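Local coordinates for protein aprataxin and PNK-like factor (Homo sapiens, PDB 5W7W) that acts as a histone chaperone in DNA strand-break repair, binding XRCC1 and XRCC4 through this FHA domain and poly-ADP-ribose through zinc fingers elsewhere in the full-length protein, at residues P64-L75 against Y85-V96. Sequence-based numbering, arbitrary orientation. Where two conformers were deposited one is given.
Sequences PCFYQSSEKSQL and YLNPGDSFSLLV
Phe66 and Ser93, and Gln68 and Ser91, form the hydrogen-bonded pairs of two antiparallel strands in the larger sheet of the FHA beta-sandwich, with Tyr67 and Phe92 as the non-hydrogen-bonded pair between them. At one end the carboxylate of Asp90 ties both segments together. Tyr67 OH donates to Asp90 OD2 (2.7 Å), which lies at the ring edge, in its plane, and is met from above the carboxylate plane, the two planes 85° apart; Asn87 N reaches the same oxygen from the opposite face. Asp90 OD1 takes Ser70 N on its anti side (2.9 Å), tilted 35° out of the carboxylate plane. Replacing Asp90 by alanine is likely to leave the Tyr67 hydroxyl and the amides of Ser70 and Asn87 without their carboxylate acceptors, and the Asn87-Asp90 type II turn less firmly fixed. Leu86 CD2 packs on Tyr67 CD1 (3.5 Å). Gln68, extended through chi1 (180°) and chi2, runs along the sheet face it shares with Phe66, Ser91 and Ser93; its NE2 holds Lys72 O and OE1 meets Arg13. At the other end, Val96 CA sits over the Phe66 ring in a CH-pi contact, 3.7 Å from the centroid. Nearby, Ser93 OG approaches Phe66 CB and donates to Leu95 O (2.7 Å), while one water bridges Pro64 O and Leu94 O, donating to both.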
# COMPACT_ATOMS: atom_id res chain seq x y z
N PRO A 64 -11.02 4.50 -4.46
CA PRO A 64 -9.77 5.21 -4.17
C PRO A 64 -8.84 4.43 -3.25
O PRO A 64 -9.20 3.44 -2.64
CB PRO A 64 -10.22 6.50 -3.49
CG PRO A 64 -11.54 6.22 -2.98
CD PRO A 64 -12.18 5.17 -3.85
N CYS A 65 -7.63 4.94 -3.17
CA CYS A 65 -6.71 4.60 -2.09
C CYS A 65 -6.62 5.77 -1.13
O CYS A 65 -6.95 6.91 -1.49
CB CYS A 65 -5.31 4.35 -2.64
SG CYS A 65 -5.17 2.94 -3.74
N PHE A 66 -6.14 5.50 0.08
CA PHE A 66 -6.04 6.52 1.12
C PHE A 66 -4.62 6.54 1.66
O PHE A 66 -3.92 5.54 1.64
CB PHE A 66 -7.04 6.25 2.25
CG PHE A 66 -8.47 6.12 1.76
CD1 PHE A 66 -8.89 4.97 1.16
CD2 PHE A 66 -9.37 7.17 1.87
CE1 PHE A 66 -10.18 4.84 0.66
CE2 PHE A 66 -10.65 7.05 1.39
CZ PHE A 66 -11.05 5.87 0.78
N TYR A 67 -4.24 7.69 2.19
CA TYR A 67 -2.90 7.96 2.67
C TYR A 67 -2.95 8.68 4.01
O TYR A 67 -3.74 9.61 4.19
CB TYR A 67 -2.18 8.88 1.69
CG TYR A 67 -0.81 9.36 2.14
CD1 TYR A 67 0.25 8.49 2.28
CD2 TYR A 67 -0.59 10.70 2.41
CE1 TYR A 67 1.49 8.92 2.69
CE2 TYR A 67 0.66 11.15 2.82
CZ TYR A 67 1.70 10.25 2.95
OH TYR A 67 2.93 10.71 3.35
N GLN A 68 -2.07 8.30 4.92
CA GLN A 68 -1.90 8.97 6.21
C GLN A 68 -0.41 9.14 6.47
O GLN A 68 0.30 8.17 6.69
CB GLN A 68 -2.55 8.17 7.32
CG GLN A 68 -2.41 8.81 8.70
CD GLN A 68 -3.03 7.97 9.79
OE1 GLN A 68 -3.86 7.10 9.53
NE2 GLN A 68 -2.63 8.21 11.02
N SER A 69 0.07 10.38 6.46
CA SER A 69 1.45 10.64 6.83
C SER A 69 1.69 10.23 8.28
O SER A 69 0.80 10.29 9.13
CB SER A 69 1.72 12.14 6.65
OG SER A 69 3.11 12.41 6.51
N SER A 70 2.93 9.83 8.56
CA SER A 70 3.25 9.22 9.85
C SER A 70 2.89 10.12 11.04
O SER A 70 2.48 9.61 12.09
CB SER A 70 4.72 8.81 9.92
OG SER A 70 5.57 9.93 9.88
N GLU A 71 3.00 11.43 10.89
CA GLU A 71 2.76 12.37 11.97
C GLU A 71 1.30 12.77 12.11
O GLU A 71 0.92 13.37 13.13
CB GLU A 71 3.63 13.63 11.77
CG GLU A 71 3.13 14.67 10.76
CD GLU A 71 3.43 14.34 9.30
OE1 GLU A 71 3.85 13.20 9.01
OE2 GLU A 71 3.24 15.23 8.45
N LYS A 72 0.47 12.46 11.12
CA LYS A 72 -0.91 12.91 11.06
C LYS A 72 -1.82 11.78 11.54
O LYS A 72 -1.37 10.68 11.86
CB LYS A 72 -1.29 13.41 9.67
CG LYS A 72 -0.37 14.54 9.18
CD LYS A 72 -0.92 15.24 7.96
N SER A 73 -3.13 12.06 11.57
CA SER A 73 -4.07 11.18 12.24
C SER A 73 -5.23 10.72 11.36
O SER A 73 -6.14 10.06 11.87
CB SER A 73 -4.64 11.87 13.50
OG SER A 73 -3.62 12.04 14.48
N GLN A 74 -5.24 11.05 10.07
CA GLN A 74 -6.43 10.88 9.24
C GLN A 74 -6.02 10.28 7.90
O GLN A 74 -5.11 10.79 7.25
CB GLN A 74 -7.13 12.24 9.03
CG GLN A 74 -8.47 12.25 8.27
CD GLN A 74 -9.11 13.65 8.22
OE1 GLN A 74 -9.14 14.37 9.23
NE2 GLN A 74 -9.60 14.04 7.04
N LEU A 75 -6.70 9.22 7.49
CA LEU A 75 -6.54 8.68 6.14
C LEU A 75 -7.27 9.59 5.14
O LEU A 75 -8.47 9.85 5.31
CB LEU A 75 -7.07 7.25 6.09
CG LEU A 75 -6.13 6.22 6.73
CD1 LEU A 75 -6.88 4.99 7.23
CD2 LEU A 75 -5.03 5.84 5.75
N TYR A 85 4.53 9.21 -2.80
CA TYR A 85 5.56 8.54 -2.02
C TYR A 85 5.05 8.17 -0.64
O TYR A 85 4.32 8.92 0.02
CB TYR A 85 6.85 9.38 -1.95
CG TYR A 85 7.66 9.23 -3.21
CD1 TYR A 85 8.28 8.02 -3.48
CD2 TYR A 85 7.76 10.24 -4.15
CE1 TYR A 85 8.98 7.80 -4.64
CE2 TYR A 85 8.47 10.04 -5.32
CZ TYR A 85 9.07 8.81 -5.57
OH TYR A 85 9.77 8.60 -6.74
N LEU A 86 5.45 6.98 -0.19
CA LEU A 86 5.11 6.45 1.12
C LEU A 86 6.41 6.30 1.89
O LEU A 86 7.19 5.38 1.63
CB LEU A 86 4.44 5.09 0.97
CG LEU A 86 3.17 5.06 0.13
CD1 LEU A 86 2.65 3.63 0.00
CD2 LEU A 86 2.10 5.97 0.71
N ASN A 87 6.62 7.19 2.84
CA ASN A 87 7.82 7.12 3.66
C ASN A 87 7.63 6.09 4.76
O ASN A 87 6.50 5.81 5.19
CB ASN A 87 8.10 8.48 4.28
CG ASN A 87 8.33 9.54 3.24
OD1 ASN A 87 9.21 9.39 2.38
ND2 ASN A 87 7.51 10.58 3.25
N PRO A 88 8.72 5.51 5.27
CA PRO A 88 8.59 4.60 6.40
C PRO A 88 7.84 5.28 7.54
O PRO A 88 8.09 6.44 7.87
CB PRO A 88 10.04 4.29 6.76
CG PRO A 88 10.79 4.45 5.46
CD PRO A 88 10.12 5.65 4.83
N GLY A 89 6.88 4.55 8.11
CA GLY A 89 6.00 5.06 9.12
C GLY A 89 4.67 5.58 8.62
O GLY A 89 3.71 5.66 9.39
N ASP A 90 4.58 5.95 7.34
CA ASP A 90 3.32 6.36 6.75
C ASP A 90 2.41 5.14 6.61
O ASP A 90 2.85 3.99 6.69
CB ASP A 90 3.54 6.91 5.34
CG ASP A 90 4.24 8.24 5.28
OD1 ASP A 90 4.47 8.87 6.33
OD2 ASP A 90 4.55 8.67 4.14
N SER A 91 1.13 5.39 6.38
CA SER A 91 0.15 4.35 6.12
C SER A 91 -0.57 4.64 4.82
O SER A 91 -0.71 5.79 4.41
CB SER A 91 -0.88 4.25 7.24
OG SER A 91 -0.29 3.91 8.49
N PHE A 92 -1.06 3.57 4.19
CA PHE A 92 -2.03 3.71 3.11
C PHE A 92 -3.11 2.67 3.33
O PHE A 92 -2.94 1.73 4.10
CB PHE A 92 -1.40 3.53 1.72
CG PHE A 92 -1.15 2.11 1.35
CD1 PHE A 92 0.03 1.48 1.72
CD2 PHE A 92 -2.08 1.38 0.64
CE1 PHE A 92 0.25 0.16 1.39
CE2 PHE A 92 -1.86 0.07 0.32
CZ PHE A 92 -0.68 -0.54 0.69
N SER A 93 -4.24 2.83 2.65
CA SER A 93 -5.29 1.83 2.76
C SER A 93 -6.04 1.68 1.46
O SER A 93 -6.07 2.58 0.60
CB SER A 93 -6.26 2.17 3.90
OG SER A 93 -6.98 3.35 3.63
N LEU A 94 -6.69 0.53 1.33
CA LEU A 94 -7.46 0.22 0.14
C LEU A 94 -8.95 0.48 0.32
O LEU A 94 -9.67 0.58 -0.68
CB LEU A 94 -7.23 -1.23 -0.30
CG LEU A 94 -5.77 -1.58 -0.61
CD1 LEU A 94 -5.72 -3.02 -1.12
CD2 LEU A 94 -5.17 -0.65 -1.61
N LEU A 95 -9.44 0.57 1.55
CA LEU A 95 -10.76 1.11 1.86
C LEU A 95 -10.54 2.18 2.93
O LEU A 95 -9.48 2.26 3.56
CB LEU A 95 -11.75 0.05 2.37
CG LEU A 95 -12.11 -1.04 1.37
CD1 LEU A 95 -12.96 -2.07 2.05
CD2 LEU A 95 -12.85 -0.46 0.16
N VAL A 96 -11.55 3.01 3.16
CA VAL A 96 -11.33 4.16 4.04
C VAL A 96 -10.94 3.71 5.44
O VAL A 96 -10.18 4.40 6.12
CB VAL A 96 -12.57 5.08 4.04
CG1 VAL A 96 -13.78 4.38 4.62
CG2 VAL A 96 -12.27 6.36 4.82
O HOH W 1 -11.46 2.06 -2.10
O HOH W 2 0.58 6.34 9.49
O HOH W 3 7.07 8.95 7.65